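PDB 3C8T: fumarate lyase, which belongs to the largely helical fumarate lyase superfamily and is built as an assembly of four copies of one elongated chain. Local coordinates for residues A[104-109]-A[188-193]; A[260-265]-A[351-356]; A[371-376]-A[408-413]. One frame throughout, in Å; residues are numbered along the deposited sequence.

Contact 1 (A[104-109]-A[188-193]); sequences TQDIMD and VEFSGA
The Asp106 carboxylate is gripped through both oxygens by two successive backbone N-H groups of the 188-193 loop. Gly192 N donates to Asp106 OD2 over 2.7 Å, entering on the syn lone-pair side at an N-H...O angle of 154°. Ser191 N reaches Asp106 OD1 at 3.0 Å, but from above the carboxylate plane, 48° out of it, and makes a weak second bond to OD2. Within the same chain His225 NE2 also bonds OD1, so OD1 has two donors, Ser191 N and His225 NE2. CG of Asp106 sits anti to its carbonyl carbon (chi1 -69°), which swings the carboxylate from the first turn of helix 104-140 onto the loop. Phe190 CB points away from the helix, yet ring atom CD1 comes within 3.8 Å of Asp106 OD2, which meets the ring obliquely. A turn further along the helix, Asp109 and Glu189 run side by side, with Asp109 CB 3.4 Å from Glu189 CB and their carboxylate planes moderately inclined. Asp109 OD2 and Glu189 OE2 close to 2.5 Å, while Arg228 forms a salt bridge to the same OD2 and Trp224 is a polar partner of the Glu189 carboxylate. Two oxygens this near suggest that one of the two acids probably holds a proton, and the Arg228 salt bridge would help offset the charge that remains, whereas the N-H donors would be expected to stabilise a charged Asp106.

Contact 2 (A[260-265]-A[351-356]); sequences LGEVAE and DRMREN
Glu262 and Asn356 approach from opposite directions and meet through their flat ends, the carboxylate and amide planes 33° apart. Asn356 ND2 donates to Glu262 OE2 over 2.9 Å, nearly straight at 169°, meeting the oxygen on its anti side but tilted out of the carboxylate plane (24°). The other ND2 hydrogen goes to Leu260 O at 2.8 Å. Both acceptors lie close to the amide plane, so the two bonds fix the rotation of the amide. Glu262 OE2 also takes a salt bridge from Arg149 and a bond from a water that donates to Met353 O as well, tying the carboxylate to the helix backbone. Met353 crosses Glu262 at about a right angle: its CG rests 3.9 Å from Glu262 CB, and the chain, extended through both chi2 and chi3, carries CE to Val263 CG1 at 4.1 Å. The Arg352 chain is bent at its second and third torsions, which lays the guanidinium against Gly261, whose CA lies 3.6 Å above one face, toward the rim. Leu260 O sits over a guanidinium face too, at an angle too poor for a bond; NH2 instead bonds Thr258 O. His359 of a neighbouring subunit packs on Arg352. The geometry is that of a turn entering a short antiparallel beta ladder, strand 263-264 paired with 347-348, and seated against the helix 350-357 that follows the partner strand.

Contact 3 (A[371-376]-A[408-413]); sequences MALAPH and PEVAKP
Leu373 reaches across to Val410 and Pro413 where two short helices of the all-helical C-terminal region meet, in a stretch matching the adenylosuccinate lyase C-terminus family. The segments 371-376 and 408-413 are nearly perpendicular, at 91°, with their axes 10.4 Å apart at closest approach. Both branches of the leucine are used. Its CD2 meets Val410 CG1 at 4.0 Å, the two side chains crossing at about a right angle, while CD1 touches Pro413 CG at the same separation and lies 3.8 Å from Glu409 O, a backbone oxygen. CG anti to the backbone N (chi1 -173°) sends the side chain to the other helix, where its two methyls part to the two partners. The second point of contact is more exposed: the side chains of Pro413 and His376 cross at a slant, with Pro413 CB over one face of the imidazole, toward its rim.

Behind this first shell, helix 379-395 supplies Ile385, which touches Leu373, Glu409 and Val410 alike, and Ala382 packs on Leu373 as well. Helix 416-422 adds Leu419 against Val410, so the apolar seam is lined by four helices of one chain. The backbone also shapes the meeting. Both segments kink, with Pro375 and Pro413 lacking an N-H to bond the preceding turn, and His376 N bonds Leu373 O, a tighter i to i-3 bond in place of the usual i to i-4. Against the imidazole, Pro413 CB makes a CH-pi contact, 4.2 Å from the ring centroid and 24° off the ring normal.

How the contacts relate
The three contacts are spread along an elongated chain and follow one another in sequence without touching. Contact 1 lies on one side of the chain's centre and contacts 2 and 3 on the other, with centres about 56 Å and about 76 Å from that of contact 1. Contacts 2 and 3 are closer, about 34 Å between centres and about 20 Å between nearest atoms, and the helices 350-357 and 366-377 that they use are consecutive. Chemistry differs too: buried carboxylates dominate contact 1, contact 2 mixes polar and apolar groups, and contact 3 is apolar. Other subunits pack on residues of contacts 1 and 2, but at contact 3 one reaches only Met371, away from the interface.

Contact 1 (A[104-109]-A[188-193])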
ATOM      1  N   THR A 104      -5.837 -30.995   2.227  1.00 30.28           N
ATOM      2  CA  THR A 104      -6.747 -29.886   2.502  1.00 30.43           C
ATOM      3  C   THR A 104      -6.664 -28.716   1.493  1.00 30.07           C
ATOM      4  O   THR A 104      -7.700 -28.306   0.936  1.00 30.25           O
ATOM      5  CB  THR A 104      -6.554 -29.414   3.962  1.00 30.59           C
ATOM      6  OG1 THR A 104      -7.012 -30.462   4.808  1.00 31.18           O
ATOM      7  CG2 THR A 104      -7.353 -28.135   4.262  1.00 29.90           C
ATOM      8  N   GLN A 105      -5.454 -28.206   1.231  1.00 28.99           N
ATOM      9  CA  GLN A 105      -5.318 -27.116   0.229  1.00 28.89           C
ATOM     10  C   GLN A 105      -5.766 -27.471  -1.203  1.00 29.19           C
ATOM     11  O   GLN A 105      -6.152 -26.575  -2.005  1.00 29.14           O
ATOM     12  CB  GLN A 105      -3.896 -26.553   0.206  1.00 28.84           C
ATOM     13  CG  GLN A 105      -3.835 -25.140  -0.349  1.00 27.82           C
ATOM     14  CD  GLN A 105      -2.414 -24.622  -0.525  1.00 26.99           C
ATOM     15  OE1 GLN A 105      -1.440 -25.301  -0.170  1.00 26.04           O
ATOM     16  NE2 GLN A 105      -2.289 -23.421  -1.083  1.00 22.56           N
ATOM     17  N   ASP A 106      -5.727 -28.755  -1.543  1.00 29.02           N
ATOM     18  CA  ASP A 106      -6.275 -29.180  -2.836  1.00 29.85           C
ATOM     19  C   ASP A 106      -7.765 -28.854  -2.907  1.00 29.14           C
ATOM     20  O   ASP A 106      -8.233 -28.268  -3.862  1.00 29.43           O
ATOM     21  CB  ASP A 106      -6.098 -30.670  -3.050  1.00 29.33           C
ATOM     22  CG  ASP A 106      -4.673 -31.061  -3.245  1.00 32.56           C
ATOM     23  OD1 ASP A 106      -3.832 -30.203  -3.604  1.00 36.65           O
ATOM     24  OD2 ASP A 106      -4.390 -32.256  -3.056  1.00 32.38           O
ATOM     25  N   ILE A 107      -8.500 -29.249  -1.873  1.00 30.20           N
ATOM     26  CA  ILE A 107      -9.949 -29.090  -1.862  1.00 29.25           C
ATOM     27  C   ILE A 107     -10.324 -27.625  -1.739  1.00 29.10           C
ATOM     28  O   ILE A 107     -11.248 -27.163  -2.446  1.00 29.44           O
ATOM     29  CB  ILE A 107     -10.645 -29.909  -0.737  1.00 29.24           C
ATOM     30  CG1 ILE A 107     -10.194 -31.381  -0.733  1.00 30.68           C
ATOM     31  CG2 ILE A 107     -12.174 -29.828  -0.887  1.00 29.34           C
ATOM     32  CD1 ILE A 107     -10.377 -32.164  -2.062  1.00 28.19           C
ATOM     33  N   MET A 108      -9.601 -26.904  -0.867  1.00 28.46           N
ATOM     34  CA  MET A 108      -9.834 -25.455  -0.637  1.00 28.00           C
ATOM     35  C   MET A 108      -9.446 -24.567  -1.827  1.00 28.58           C
ATOM     36  O   MET A 108     -10.190 -23.642  -2.152  1.00 28.67           O
ATOM     37  CB  MET A 108      -9.131 -24.990   0.638  1.00 28.49           C
ATOM     38  CG  MET A 108      -9.694 -25.624   1.918  1.00 28.44           C
ATOM     39  SD  MET A 108      -8.947 -25.059   3.497  1.00 27.01           S
ATOM     40  CE  MET A 108      -9.732 -23.434   3.562  1.00 29.99           C
ATOM     41  N   ASP A 109      -8.322 -24.874  -2.494  1.00 28.03           N
ATOM     42  CA  ASP A 109      -7.916 -24.175  -3.715  1.00 28.09           C
ATOM     43  C   ASP A 109      -8.900 -24.417  -4.849  1.00 28.09           C
ATOM     44  O   ASP A 109      -9.332 -23.493  -5.552  1.00 27.92           O
ATOM     45  CB  ASP A 109      -6.547 -24.683  -4.188  1.00 28.30           C
ATOM     46  CG  ASP A 109      -5.359 -23.889  -3.606  1.00 29.83           C
ATOM     47  OD1 ASP A 109      -5.558 -22.932  -2.846  1.00 29.49           O
ATOM     48  OD2 ASP A 109      -4.204 -24.231  -3.939  1.00 31.66           O
ATOM     49  N   VAL A 188      -7.616 -26.689 -11.938  1.00 29.10           N
ATOM     50  CA  VAL A 188      -7.810 -27.543 -10.764  1.00 28.88           C
ATOM     51  C   VAL A 188      -6.594 -27.437  -9.858  1.00 28.26           C
ATOM     52  O   VAL A 188      -5.460 -27.195 -10.337  1.00 28.70           O
ATOM     53  CB  VAL A 188      -8.062 -29.036 -11.238  1.00 29.57           C
ATOM     54  CG1 VAL A 188      -6.733 -29.827 -11.526  1.00 28.24           C
ATOM     55  CG2 VAL A 188      -8.895 -29.763 -10.250  1.00 32.15           C
ATOM     56  N   GLU A 189      -6.796 -27.608  -8.559  1.00 27.99           N
ATOM     57  CA  GLU A 189      -5.651 -27.944  -7.703  1.00 28.39           C
ATOM     58  C   GLU A 189      -5.818 -29.368  -7.137  1.00 29.09           C
ATOM     59  O   GLU A 189      -6.745 -29.614  -6.352  1.00 27.91           O
ATOM     60  CB  GLU A 189      -5.481 -26.961  -6.543  1.00 28.28           C
ATOM     61  CG  GLU A 189      -4.259 -27.294  -5.697  1.00 28.40           C
ATOM     62  CD  GLU A 189      -3.034 -26.526  -6.137  1.00 28.69           C
ATOM     63  OE1 GLU A 189      -2.249 -27.108  -6.888  1.00 26.64           O
ATOM     64  OE2 GLU A 189      -2.872 -25.345  -5.752  1.00 29.55           O
ATOM     65  N   PHE A 190      -4.947 -30.293  -7.544  1.00 29.49           N
ATOM     66  CA  PHE A 190      -4.918 -31.607  -6.907  1.00 30.40           C
ATOM     67  C   PHE A 190      -3.506 -32.175  -6.925  1.00 31.36           C
ATOM     68  O   PHE A 190      -3.035 -32.711  -7.967  1.00 31.44           O
ATOM     69  CB  PHE A 190      -5.910 -32.588  -7.559  1.00 30.61           C
ATOM     70  CG  PHE A 190      -5.964 -33.911  -6.864  1.00 30.82           C
ATOM     71  CD1 PHE A 190      -6.566 -34.021  -5.610  1.00 29.26           C
ATOM     72  CD2 PHE A 190      -5.383 -35.038  -7.452  1.00 30.41           C
ATOM     73  CE1 PHE A 190      -6.593 -35.240  -4.950  1.00 32.84           C
ATOM     74  CE2 PHE A 190      -5.383 -36.251  -6.819  1.00 31.36           C
ATOM     75  CZ  PHE A 190      -5.989 -36.382  -5.560  1.00 32.35           C
ATOM     76  N   SER A 191      -2.806 -32.018  -5.798  1.00 31.44           N
ATOM     77  CA  SER A 191      -1.401 -32.429  -5.749  1.00 31.85           C
ATOM     78  C   SER A 191      -0.967 -33.053  -4.438  1.00 31.63           C
ATOM     79  O   SER A 191       0.174 -33.457  -4.308  1.00 32.22           O
ATOM     80  CB  SER A 191      -0.465 -31.263  -6.083  1.00 33.01           C
ATOM     81  OG  SER A 191      -0.553 -30.900  -7.457  1.00 34.48           O
ATOM     82  N   GLY A 192      -1.853 -33.119  -3.463  1.00 31.22           N
ATOM     83  CA  GLY A 192      -1.519 -33.786  -2.233  1.00 32.65           C
ATOM     84  C   GLY A 192      -0.588 -32.996  -1.329  1.00 33.86           C
ATOM     85  O   GLY A 192      -0.190 -31.865  -1.650  1.00 33.88           O
ATOM     86  N   ALA A 193      -0.202 -33.642  -0.223  1.00 34.67           N
ATOM     87  CA  ALA A 193       0.299 -32.979   0.991  1.00 35.57           C
ATOM     88  C   ALA A 193       1.536 -32.153   0.738  1.00 36.04           C
ATOM     89  O   ALA A 193       1.617 -31.029   1.209  1.00 36.55           O
ATOM     90  CB  ALA A 193       0.557 -33.995   2.087  1.00 36.16           C
TER

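Contact 2 (A[260-265]-A[351-356])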
ATOM      1  N   LEU A 260     -20.779  24.129 -11.115  1.00 28.21           N
ATOM      2  CA  LEU A 260     -20.762  23.425 -12.396  1.00 27.45           C
ATOM      3  C   LEU A 260     -22.154  22.943 -12.783  1.00 27.18           C
ATOM      4  O   LEU A 260     -22.714  23.430 -13.772  1.00 26.89           O
ATOM      5  CB  LEU A 260     -19.746  22.257 -12.421  1.00 27.85           C
ATOM      6  CG  LEU A 260     -18.313  22.642 -12.773  1.00 28.57           C
ATOM      7  CD1 LEU A 260     -17.742  23.607 -11.680  1.00 27.28           C
ATOM      8  CD2 LEU A 260     -17.416  21.410 -12.916  1.00 26.94           C
ATOM      9  N   GLY A 261     -22.687  21.986 -12.014  1.00 26.46           N
ATOM     10  CA  GLY A 261     -24.055  21.511 -12.137  1.00 26.03           C
ATOM     11  C   GLY A 261     -24.354  20.879 -13.476  1.00 26.99           C
ATOM     12  O   GLY A 261     -25.491  20.947 -13.960  1.00 27.22           O
ATOM     13  N   GLU A 262     -23.354  20.220 -14.055  1.00 26.82           N
ATOM     14  CA  GLU A 262     -23.443  19.707 -15.411  1.00 27.79           C
ATOM     15  C   GLU A 262     -24.115  18.335 -15.527  1.00 28.20           C
ATOM     16  O   GLU A 262     -24.568  17.977 -16.609  1.00 27.30           O
ATOM     17  CB  GLU A 262     -22.080  19.693 -16.079  1.00 27.08           C
ATOM     18  CG  GLU A 262     -21.565  21.074 -16.333  1.00 28.99           C
ATOM     19  CD  GLU A 262     -20.157  21.082 -16.876  1.00 33.05           C
ATOM     20  OE1 GLU A 262     -19.530  19.983 -16.914  1.00 32.41           O
ATOM     21  OE2 GLU A 262     -19.678  22.178 -17.253  1.00 28.62           O
ATOM     22  N   VAL A 263     -24.155  17.594 -14.412  1.00 29.50           N
ATOM     23  CA  VAL A 263     -24.822  16.288 -14.301  1.00 29.64           C
ATOM     24  C   VAL A 263     -25.364  16.067 -12.882  1.00 30.96           C
ATOM     25  O   VAL A 263     -25.067  16.830 -11.959  1.00 30.94           O
ATOM     26  CB  VAL A 263     -23.880  15.060 -14.650  1.00 29.73           C
ATOM     27  CG1 VAL A 263     -23.324  15.136 -16.086  1.00 28.39           C
ATOM     28  CG2 VAL A 263     -22.781  14.869 -13.603  1.00 27.89           C
ATOM     29  N   ALA A 264     -26.140  14.995 -12.728  1.00 30.98           N
ATOM     30  CA  ALA A 264     -26.640  14.560 -11.453  1.00 31.99           C
ATOM     31  C   ALA A 264     -26.857  13.041 -11.513  1.00 32.37           C
ATOM     32  O   ALA A 264     -27.212  12.478 -12.577  1.00 32.21           O
ATOM     33  CB  ALA A 264     -27.988  15.316 -11.079  1.00 32.54           C
ATOM     34  N   GLU A 265     -26.616  12.392 -10.379  1.00 32.58           N
ATOM     35  CA  GLU A 265     -26.790  10.958 -10.210  1.00 34.24           C
ATOM     36  C   GLU A 265     -28.274  10.705 -10.254  1.00 34.41           C
ATOM     37  O   GLU A 265     -29.032  11.599  -9.936  1.00 33.55           O
ATOM     38  CB  GLU A 265     -26.269  10.514  -8.818  1.00 33.67           C
ATOM     39  CG  GLU A 265     -24.708  10.433  -8.697  1.00 35.28           C
ATOM     40  CD  GLU A 265     -24.227   9.605  -7.464  1.00 36.46           C
ATOM     41  OE1 GLU A 265     -25.081   9.053  -6.699  1.00 33.71           O
ATOM     42  OE2 GLU A 265     -22.986   9.482  -7.305  1.00 37.62           O
ATOM     43  N   ASP A 351     -27.808  22.461 -20.794  1.00 32.88           N
ATOM     44  CA  ASP A 351     -27.958  23.884 -20.506  1.00 34.68           C
ATOM     45  C   ASP A 351     -26.873  24.399 -19.592  1.00 33.60           C
ATOM     46  O   ASP A 351     -26.243  25.404 -19.904  1.00 32.24           O
ATOM     47  CB  ASP A 351     -29.373  24.234 -19.950  1.00 36.21           C
ATOM     48  CG  ASP A 351     -29.763  23.426 -18.670  1.00 39.49           C
ATOM     49  OD1 ASP A 351     -29.161  22.380 -18.380  1.00 43.15           O
ATOM     50  OD2 ASP A 351     -30.696  23.844 -17.951  1.00 44.83           O
ATOM     51  N   ARG A 352     -26.618  23.698 -18.484  1.00 33.52           N
ATOM     52  CA  ARG A 352     -25.512  24.089 -17.605  1.00 33.45           C
ATOM     53  C   ARG A 352     -24.168  23.919 -18.337  1.00 32.55           C
ATOM     54  O   ARG A 352     -23.276  24.709 -18.131  1.00 31.87           O
ATOM     55  CB  ARG A 352     -25.498  23.304 -16.285  1.00 34.18           C
ATOM     56  CG  ARG A 352     -26.525  23.718 -15.248  1.00 36.84           C
ATOM     57  CD  ARG A 352     -26.436  25.187 -14.850  1.00 39.13           C
ATOM     58  NE  ARG A 352     -25.241  25.512 -14.066  1.00 43.66           N
ATOM     59  CZ  ARG A 352     -25.105  25.266 -12.754  1.00 42.99           C
ATOM     60  NH1 ARG A 352     -26.078  24.651 -12.082  1.00 40.56           N
ATOM     61  NH2 ARG A 352     -23.984  25.608 -12.116  1.00 42.58           N
ATOM     62  N   MET A 353     -24.060  22.911 -19.206  1.00 31.09           N
ATOM     63  CA  MET A 353     -22.834  22.662 -19.938  1.00 30.78           C
ATOM     64  C   MET A 353     -22.482  23.834 -20.871  1.00 32.89           C
ATOM     65  O   MET A 353     -21.318  24.241 -20.976  1.00 32.33           O
ATOM     66  CB  MET A 353     -22.914  21.328 -20.730  1.00 29.89           C
ATOM     67  CG  MET A 353     -22.763  20.030 -19.880  1.00 29.33           C
ATOM     68  SD  MET A 353     -23.026  18.448 -20.775  1.00 26.11           S
ATOM     69  CE  MET A 353     -22.517  17.304 -19.459  1.00 29.77           C
ATOM     70  N   ARG A 354     -23.498  24.308 -21.582  1.00 35.20           N
ATOM     71  CA  ARG A 354     -23.424  25.409 -22.552  1.00 38.02           C
ATOM     72  C   ARG A 354     -23.057  26.684 -21.784  1.00 37.57           C
ATOM     73  O   ARG A 354     -22.187  27.445 -22.195  1.00 37.78           O
ATOM     74  CB  ARG A 354     -24.819  25.553 -23.211  1.00 37.14           C
ATOM     75  CG  ARG A 354     -24.916  26.300 -24.541  1.00 42.03           C
ATOM     76  CD  ARG A 354     -26.411  26.404 -25.135  1.00 43.24           C
ATOM     77  NE  ARG A 354     -27.438  25.492 -24.561  1.00 50.92           N
ATOM     78  CZ  ARG A 354     -27.613  24.202 -24.898  1.00 54.57           C
ATOM     79  NH1 ARG A 354     -26.831  23.607 -25.816  1.00 58.25           N
ATOM     80  NH2 ARG A 354     -28.568  23.486 -24.305  1.00 53.23           N
ATOM     81  N   GLU A 355     -23.709  26.903 -20.646  1.00 38.07           N
ATOM     82  CA  GLU A 355     -23.429  28.074 -19.827  1.00 39.65           C
ATOM     83  C   GLU A 355     -21.981  28.090 -19.322  1.00 38.12           C
ATOM     84  O   GLU A 355     -21.308  29.137 -19.354  1.00 38.11           O
ATOM     85  CB  GLU A 355     -24.434  28.146 -18.683  1.00 39.64           C
ATOM     86  CG  GLU A 355     -24.201  29.279 -17.641  1.00 44.20           C
ATOM     87  CD  GLU A 355     -25.184  29.180 -16.449  1.00 45.34           C
ATOM     88  OE1 GLU A 355     -24.752  29.404 -15.283  1.00 49.41           O
ATOM     89  OE2 GLU A 355     -26.390  28.847 -16.688  1.00 52.67           O
ATOM     90  N   ASN A 356     -21.472  26.939 -18.883  1.00 35.84           N
ATOM     91  CA  ASN A 356     -20.102  26.910 -18.373  1.00 34.93           C
ATOM     92  C   ASN A 356     -19.087  27.098 -19.527  1.00 34.75           C
ATOM     93  O   ASN A 356     -18.064  27.762 -19.369  1.00 34.57           O
ATOM     94  CB  ASN A 356     -19.834  25.628 -17.545  1.00 34.64           C
ATOM     95  CG  ASN A 356     -20.748  25.521 -16.313  1.00 34.44           C
ATOM     96  OD1 ASN A 356     -21.175  26.529 -15.762  1.00 34.96           O
ATOM     97  ND2 ASN A 356     -21.033  24.306 -15.879  1.00 33.73           N
TER
HETATM   98  O   HOH W   1     -18.894  22.841 -19.737  1.00 29.98           O

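Contact 3 (A[371-376]-A[408-413])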
ATOM      1  N   MET A 371      -4.841  29.728 -34.927  1.00 40.26           N
ATOM      2  CA  MET A 371      -4.872  28.844 -36.111  0.50 40.24           C
ATOM      3  C   MET A 371      -5.271  29.644 -37.358  1.00 40.69           C
ATOM      4  O   MET A 371      -4.654  29.552 -38.412  1.00 40.70           O
ATOM      5  CB  MET A 371      -5.852  27.667 -35.873  0.50 40.21           C
ATOM      6  CG  MET A 371      -6.000  26.616 -37.019  0.50 40.30           C
ATOM      7  SD  MET A 371      -7.539  25.630 -36.943  0.50 38.91           S
ATOM      8  CE  MET A 371      -8.759  26.963 -36.821  0.50 38.71           C
ATOM      9  N   ALA A 372      -6.331  30.433 -37.236  1.00 40.49           N
ATOM     10  CA  ALA A 372      -6.814  31.201 -38.384  1.00 40.99           C
ATOM     11  C   ALA A 372      -5.906  32.369 -38.784  1.00 41.22           C
ATOM     12  O   ALA A 372      -5.868  32.763 -39.949  1.00 41.74           O
ATOM     13  CB  ALA A 372      -8.223  31.710 -38.130  1.00 41.18           C
ATOM     14  N   LEU A 373      -5.202  32.926 -37.809  1.00 41.12           N
ATOM     15  CA  LEU A 373      -4.418  34.117 -38.006  1.00 41.26           C
ATOM     16  C   LEU A 373      -3.044  33.781 -38.592  1.00 42.02           C
ATOM     17  O   LEU A 373      -2.587  34.460 -39.503  1.00 41.18           O
ATOM     18  CB  LEU A 373      -4.284  34.907 -36.681  1.00 41.29           C
ATOM     19  CG  LEU A 373      -3.612  36.298 -36.732  1.00 39.93           C
ATOM     20  CD1 LEU A 373      -4.298  37.273 -37.745  1.00 39.31           C
ATOM     21  CD2 LEU A 373      -3.545  36.928 -35.369  1.00 40.77           C
ATOM     22  N   ALA A 374      -2.416  32.723 -38.073  1.00 43.16           N
ATOM     23  CA  ALA A 374      -1.076  32.262 -38.486  1.00 44.68           C
ATOM     24  C   ALA A 374      -0.740  32.357 -39.991  1.00 45.64           C
ATOM     25  O   ALA A 374       0.314  32.886 -40.344  1.00 46.18           O
ATOM     26  CB  ALA A 374      -0.816  30.859 -37.966  1.00 44.43           C
ATOM     27  N   PRO A 375      -1.606  31.833 -40.880  1.00 46.59           N
ATOM     28  CA  PRO A 375      -1.278  32.040 -42.300  1.00 47.56           C
ATOM     29  C   PRO A 375      -1.046  33.507 -42.730  1.00 47.91           C
ATOM     30  O   PRO A 375      -0.407  33.720 -43.763  1.00 47.56           O
ATOM     31  CB  PRO A 375      -2.488  31.449 -43.047  1.00 47.25           C
ATOM     32  CG  PRO A 375      -3.054  30.456 -42.123  1.00 47.50           C
ATOM     33  CD  PRO A 375      -2.824  31.012 -40.722  1.00 47.01           C
ATOM     34  N   HIS A 376      -1.550  34.482 -41.960  1.00 47.54           N
ATOM     35  CA  HIS A 376      -1.442  35.901 -42.327  1.00 47.80           C
ATOM     36  C   HIS A 376      -0.231  36.573 -41.695  1.00 47.22           C
ATOM     37  O   HIS A 376       0.496  37.327 -42.350  1.00 47.46           O
ATOM     38  CB  HIS A 376      -2.713  36.683 -41.947  1.00 47.90           C
ATOM     39  CG  HIS A 376      -3.948  36.178 -42.614  1.00 50.10           C
ATOM     40  ND1 HIS A 376      -4.364  36.627 -43.851  1.00 51.39           N
ATOM     41  CD2 HIS A 376      -4.852  35.243 -42.228  1.00 51.14           C
ATOM     42  CE1 HIS A 376      -5.466  35.984 -44.202  1.00 52.32           C
ATOM     43  NE2 HIS A 376      -5.783  35.140 -43.234  1.00 51.85           N
ATOM     44  N   PRO A 408      -6.586  46.022 -35.278  1.00 45.58           N
ATOM     45  CA  PRO A 408      -6.592  45.851 -36.756  1.00 46.37           C
ATOM     46  C   PRO A 408      -5.648  44.770 -37.307  1.00 46.97           C
ATOM     47  O   PRO A 408      -5.888  44.239 -38.398  1.00 47.10           O
ATOM     48  CB  PRO A 408      -6.217  47.260 -37.284  1.00 46.22           C
ATOM     49  CG  PRO A 408      -6.562  48.199 -36.123  1.00 46.14           C
ATOM     50  CD  PRO A 408      -6.171  47.391 -34.895  1.00 45.37           C
ATOM     51  N   GLU A 409      -4.590  44.450 -36.564  1.00 47.75           N
ATOM     52  CA  GLU A 409      -3.672  43.388 -36.961  1.00 48.18           C
ATOM     53  C   GLU A 409      -4.337  41.986 -36.930  1.00 48.36           C
ATOM     54  O   GLU A 409      -3.766  41.020 -37.437  1.00 48.33           O
ATOM     55  CB  GLU A 409      -2.388  43.435 -36.105  1.00 48.59           C
ATOM     56  CG  GLU A 409      -2.537  43.124 -34.598  1.00 50.28           C
ATOM     57  CD  GLU A 409      -2.806  44.360 -33.716  1.00 55.35           C
ATOM     58  OE1 GLU A 409      -2.204  44.428 -32.613  1.00 57.91           O
ATOM     59  OE2 GLU A 409      -3.609  45.253 -34.105  1.00 54.36           O
ATOM     60  N   VAL A 410      -5.536  41.888 -36.337  1.00 47.98           N
ATOM     61  CA  VAL A 410      -6.353  40.669 -36.416  1.00 47.70           C
ATOM     62  C   VAL A 410      -7.636  40.910 -37.223  1.00 47.71           C
ATOM     63  O   VAL A 410      -7.966  40.127 -38.123  1.00 47.40           O
ATOM     64  CB  VAL A 410      -6.819  40.145 -35.010  1.00 47.81           C
ATOM     65  CG1 VAL A 410      -7.119  38.623 -35.052  1.00 46.72           C
ATOM     66  CG2 VAL A 410      -5.831  40.483 -33.942  1.00 48.14           C
ATOM     67  N   ALA A 411      -8.381  41.954 -36.851  1.00 47.70           N
ATOM     68  CA  ALA A 411      -9.684  42.260 -37.454  1.00 48.26           C
ATOM     69  C   ALA A 411      -9.624  42.406 -38.980  1.00 48.63           C
ATOM     70  O   ALA A 411     -10.431  41.790 -39.690  1.00 49.12           O
ATOM     71  CB  ALA A 411     -10.295  43.475 -36.819  1.00 47.72           C
ATOM     72  N   LYS A 412      -8.640  43.159 -39.488  1.00 48.75           N
ATOM     73  CA  LYS A 412      -8.533  43.394 -40.945  1.00 48.03           C
ATOM     74  C   LYS A 412      -8.187  42.115 -41.731  1.00 46.89           C
ATOM     75  O   LYS A 412      -8.891  41.783 -42.695  1.00 47.44           O
ATOM     76  CB  LYS A 412      -7.585  44.578 -41.281  1.00 48.81           C
ATOM     77  N   PRO A 413      -7.116  41.378 -41.337  1.00 45.36           N
ATOM     78  CA  PRO A 413      -6.919  40.134 -42.102  1.00 44.53           C
ATOM     79  C   PRO A 413      -8.085  39.109 -42.003  1.00 43.34           C
ATOM     80  O   PRO A 413      -8.404  38.471 -42.992  1.00 42.65           O
ATOM     81  CB  PRO A 413      -5.611  39.553 -41.533  1.00 44.54           C
ATOM     82  CG  PRO A 413      -5.408  40.255 -40.229  1.00 45.13           C
ATOM     83  CD  PRO A 413      -6.067  41.581 -40.323  1.00 44.76           C
TER